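PDB 5EHK: lantibiotic dehydratase from Microbispora corallina, which probably dehydrates serine and threonine residues of the NAI-107 precursor peptide in a tRNA-dependent step of lantibiotic biosynthesis. Local coordinates for residues Asp133-Met136 against Arg137-Thr141; Pro574-Gly577 against Arg578-Asn581. One frame throughout, in Å; residues are numbered along the deposited sequence.

Contact 1 of 2, residues Asp133-Met136 against Arg137-Thr141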
loop_
_atom_site.group_PDB
_atom_site.type_symbol
_atom_site.label_atom_id
_atom_site.label_comp_id
_atom_site.label_asym_id
_atom_site.label_seq_id
_atom_site.Cartn_x
_atom_site.Cartn_y
_atom_site.Cartn_z
ATOM N N ASP A 133 43.108 -8.472 13.521
ATOM C CA ASP A 133 43.978 -9.632 13.368
ATOM C C ASP A 133 43.227 -10.658 12.525
ATOM O O ASP A 133 43.657 -11.006 11.424
ATOM C CB ASP A 133 44.306 -10.213 14.757
ATOM C CG ASP A 133 45.431 -11.269 14.737
ATOM O OD1 ASP A 133 45.586 -12.019 13.743
ATOM O OD2 ASP A 133 46.159 -11.352 15.752
ATOM N N ILE A 134 42.078 -11.092 13.039
ATOM C CA ILE A 134 41.187 -12.008 12.352
ATOM C C ILE A 134 40.967 -11.584 10.912
ATOM O O ILE A 134 40.991 -12.422 10.006
ATOM C CB ILE A 134 39.824 -12.056 13.056
ATOM C CG1 ILE A 134 40.002 -12.638 14.454
ATOM C CG2 ILE A 134 38.825 -12.888 12.265
ATOM C CD1 ILE A 134 38.728 -12.868 15.186
ATOM N N ARG A 135 40.770 -10.283 10.700
ATOM C CA ARG A 135 40.536 -9.784 9.357
ATOM C C ARG A 135 41.714 -10.076 8.470
ATOM O O ARG A 135 41.544 -10.593 7.368
ATOM C CB ARG A 135 40.297 -8.283 9.326
ATOM C CG ARG A 135 39.647 -7.852 8.033
ATOM C CD ARG A 135 39.933 -6.417 7.662
ATOM N NE ARG A 135 38.976 -5.996 6.648
ATOM C CZ ARG A 135 37.842 -5.356 6.907
ATOM N NH1 ARG A 135 37.540 -5.004 8.156
ATOM N NH2 ARG A 135 37.029 -5.040 5.911
ATOM N N MET A 136 42.901 -9.739 8.963
ATOM C CA MET A 136 44.134 -9.822 8.180
ATOM C C MET A 136 44.429 -11.242 7.736
ATOM O O MET A 136 45.136 -11.480 6.742
ATOM C CB MET A 136 45.316 -9.296 8.983
ATOM C CG MET A 136 46.534 -9.053 8.135
ATOM S SD MET A 136 47.793 -8.060 8.952
ATOM C CE MET A 136 48.574 -7.313 7.518
ATOM N N ARG A 137 43.849 -12.187 8.460
ATOM C CA ARG A 137 44.152 -13.573 8.225
ATOM C C ARG A 137 42.976 -14.345 7.610
ATOM O O ARG A 137 43.131 -15.472 7.148
ATOM C CB ARG A 137 44.754 -14.189 9.504
ATOM C CG ARG A 137 46.154 -13.561 9.830
ATOM C CD ARG A 137 46.684 -13.774 11.260
ATOM N NE ARG A 137 46.803 -15.203 11.587
ATOM C CZ ARG A 137 47.861 -15.986 11.345
ATOM N NH1 ARG A 137 48.964 -15.513 10.763
ATOM N NH2 ARG A 137 47.800 -17.267 11.693
ATOM N N THR A 138 41.804 -13.717 7.560
ATOM C CA THR A 138 40.614 -14.400 7.050
ATOM C C THR A 138 39.692 -13.632 6.117
ATOM O O THR A 138 38.977 -14.264 5.356
ATOM C CB THR A 138 39.743 -14.969 8.184
ATOM O OG1 THR A 138 39.431 -13.922 9.120
ATOM C CG2 THR A 138 40.465 -16.107 8.895
ATOM N N ARG A 139 39.671 -12.301 6.181
ATOM C CA ARG A 139 38.716 -11.524 5.357
ATOM C C ARG A 139 39.181 -11.096 3.981
ATOM O O ARG A 139 39.942 -10.136 3.846
ATOM C CB ARG A 139 38.203 -10.262 6.072
ATOM C CG ARG A 139 37.202 -9.463 5.229
ATOM C CD ARG A 139 35.804 -9.560 5.733
ATOM N NE ARG A 139 35.387 -8.302 6.338
ATOM C CZ ARG A 139 34.475 -7.486 5.823
ATOM N NH1 ARG A 139 33.861 -7.794 4.689
ATOM N NH2 ARG A 139 34.172 -6.364 6.457
ATOM N N PRO A 140 38.628 -11.739 2.947
ATOM C CA PRO A 140 39.051 -11.475 1.568
ATOM C C PRO A 140 38.710 -10.076 1.065
ATOM O O PRO A 140 39.327 -9.651 0.090
ATOM C CB PRO A 140 38.284 -12.525 0.755
ATOM C CG PRO A 140 37.111 -12.890 1.613
ATOM C CD PRO A 140 37.553 -12.738 3.038
ATOM N N THR A 141 37.809 -9.358 1.730
ATOM C CA THR A 141 37.353 -8.069 1.222
ATOM C C THR A 141 38.517 -7.077 1.154
ATOM O O THR A 141 39.142 -6.786 2.182
ATOM C CB THR A 141 36.226 -7.492 2.103
ATOM O OG1 THR A 141 35.259 -8.507 2.377
ATOM C CG2 THR A 141 35.558 -6.313 1.421
#
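Arg135 and Arg139 both send CG anti to the backbone N (chi1 -162° and -179°), and from these matching starts the two chains diverge in shape: Arg135 runs out extended, whereas Arg139 folds at its second and third torsions and comes back across it. The aliphatic roots meet first, Arg135 CG lying 3.4 Å from Arg139 CB. Farther out, NE of Arg139 sits over one face of the Arg135 guanidinium, displaced toward its rim, with the two flat groups inclined by 35°. Arg135 NH2 and Arg139 NH2 are 3.2 Å apart, both donors, with no hydrogen bond between them. Arg139 NH1 also makes a weak bond of 2.8 Å to Thr141 OG1.

Along the backbone near the C-terminal part of helix 119-138, the carbonyl oxygen of Arg135 accepts twice, from Arg139 N at 2.8 Å and from Thr138 N at 3.1 Å. Asp133 lies alongside Arg137, its OD1 4.0 Å from Arg137 NE, too far for a salt bridge. Ile134 points away from 137-141 and touches Leu736 and Leu738 of strand 735-739.

Arg735 brings a third positive charge near Arg139 NH1, while Phe143 and Phe146 pack on Arg135. With Arg135, Arg139 and Arg735 brought close together, the site is probably locally positive, which is consistent with a preference for an anion or for solvent beside it.

Contact 2 of 2, residues Pro574-Gly577 against Arg578-Asn581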
loop_
_atom_site.group_PDB
_atom_site.type_symbol
_atom_site.label_atom_id
_atom_site.label_comp_id
_atom_site.label_asym_id
_atom_site.label_seq_id
_atom_site.Cartn_x
_atom_site.Cartn_y
_atom_site.Cartn_z
ATOM N N PRO A 574 30.490 10.745 -6.270
ATOM C CA PRO A 574 29.626 10.148 -5.242
ATOM C C PRO A 574 29.378 11.106 -4.077
ATOM O O PRO A 574 30.156 12.036 -3.876
ATOM C CB PRO A 574 30.422 8.915 -4.794
ATOM C CG PRO A 574 31.369 8.613 -5.951
ATOM C CD PRO A 574 31.720 9.961 -6.503
ATOM N N ARG A 575 28.307 10.870 -3.322
ATOM C CA ARG A 575 27.853 11.789 -2.277
ATOM C C ARG A 575 28.766 11.723 -1.060
ATOM O O ARG A 575 28.968 12.718 -0.374
ATOM C CB ARG A 575 26.406 11.481 -1.884
ATOM C CG ARG A 575 25.666 12.607 -1.156
ATOM C CD ARG A 575 25.836 13.964 -1.859
ATOM N NE ARG A 575 24.773 14.262 -2.820
ATOM C CZ ARG A 575 24.865 14.127 -4.148
ATOM N NH1 ARG A 575 25.985 13.689 -4.738
ATOM N NH2 ARG A 575 23.808 14.432 -4.888
ATOM N N SER A 576 29.318 10.546 -0.794
ATOM C CA SER A 576 30.241 10.371 0.320
ATOM C C SER A 576 31.687 10.165 -0.154
ATOM O O SER A 576 31.936 9.602 -1.232
ATOM C CB SER A 576 29.797 9.207 1.207
ATOM O OG SER A 576 30.385 7.988 0.808
ATOM N N GLY A 577 32.629 10.636 0.660
ATOM C CA GLY A 577 34.050 10.565 0.359
ATOM C C GLY A 577 34.592 9.143 0.386
ATOM O O GLY A 577 35.648 8.859 -0.188
ATOM N N ARG A 578 33.897 8.248 1.085
ATOM C CA ARG A 578 34.276 6.840 1.070
ATOM C C ARG A 578 34.066 6.240 -0.326
ATOM O O ARG A 578 34.965 5.628 -0.897
ATOM C CB ARG A 578 33.418 6.045 2.054
ATOM C CG ARG A 578 33.804 4.572 2.145
ATOM C CD ARG A 578 33.727 4.068 3.584
ATOM N NE ARG A 578 32.353 4.094 4.102
ATOM C CZ ARG A 578 32.025 4.222 5.388
ATOM N NH1 ARG A 578 32.971 4.366 6.313
ATOM N NH2 ARG A 578 30.743 4.218 5.749
ATOM N N ALA A 579 32.878 6.443 -0.882
ATOM C CA ALA A 579 32.568 5.928 -2.208
ATOM C C ALA A 579 33.352 6.677 -3.258
ATOM O O ALA A 579 33.636 6.143 -4.326
ATOM C CB ALA A 579 31.081 5.979 -2.496
ATOM N N ALA A 580 33.688 7.924 -2.966
ATOM C CA ALA A 580 34.396 8.723 -3.956
ATOM C C ALA A 580 35.771 8.105 -4.210
ATOM O O ALA A 580 36.283 8.150 -5.332
ATOM C CB ALA A 580 34.504 10.176 -3.508
ATOM N N ASN A 581 36.341 7.488 -3.172
ATOM C CA ASN A 581 37.618 6.778 -3.307
ATOM C C ASN A 581 37.499 5.491 -4.113
ATOM O O ASN A 581 38.510 4.910 -4.492
ATOM C CB ASN A 581 38.189 6.424 -1.932
ATOM C CG ASN A 581 38.794 7.614 -1.226
ATOM O OD1 ASN A 581 39.458 8.446 -1.849
ATOM N ND2 ASN A 581 38.544 7.719 0.076
#
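An N-capped short helix follows strand 566-572: Ser576 occupies the N-cap of helix 577-580, and its OG accepts from Ala579 N. The capping bond is nearly straight, at 174°, but long at 3.4 Å between Ser576 OG and Ala579 N, and counts as weak. The same serine supplies a stronger link through its backbone, where Ser576 O receives Ala580 N at 3.0 Å in the plane of the carbonyl. A further weak bond joins Asn581 N to Gly577 O.

Before the cap, the ring of Pro574 folds against the side of the helix. Its CB touches Ala579 CB at 3.8 Å, its CG approaches Ala580 CA at 3.6 Å, and its CD reaches Ala580 CB at 4.1 Å, so CB, CG and CD together span two successive alanines. Gln644 of helix 641-644 borders both Pro574 and Ala579, and its OE1 accepts from Ser576 N.

Farther along, the Asn581 amide bends back beside Gly577, with CG anti to the carbonyl carbon (chi1 -76°). ND2 comes within 3.1 Å of Gly577 O, yet the angle is too poor for a bond; that amide is instead held, within the same chain, by Asp173 OD1 at ND2 and by Met174 N at OD1. Ser576 thus offers both its oxygens to amides of the first turn, and the start of the helix probably relies more on the firmer backbone bond than on the weak one to OG.

How the contacts relate
Followed from the N terminus, the two contacts come in series, and neither nests in nor crosses the other. Contact 1 spans the last part of helix 119-138 and the loop beyond it, which leads on toward strand 147-155; contact 2 lies more than four hundred residues later, where strand 566-572 gives way to the short helix 577-580. Each is local, so neither closes a long loop. Both lie within the N-terminal lantibiotic dehydratase region, with centres 24 Å apart and nearest atoms about 10 Å apart. One lies toward the C-terminal part of a long helix, beside strand 735-739; the other at the start of a short one, beside helix 641-644.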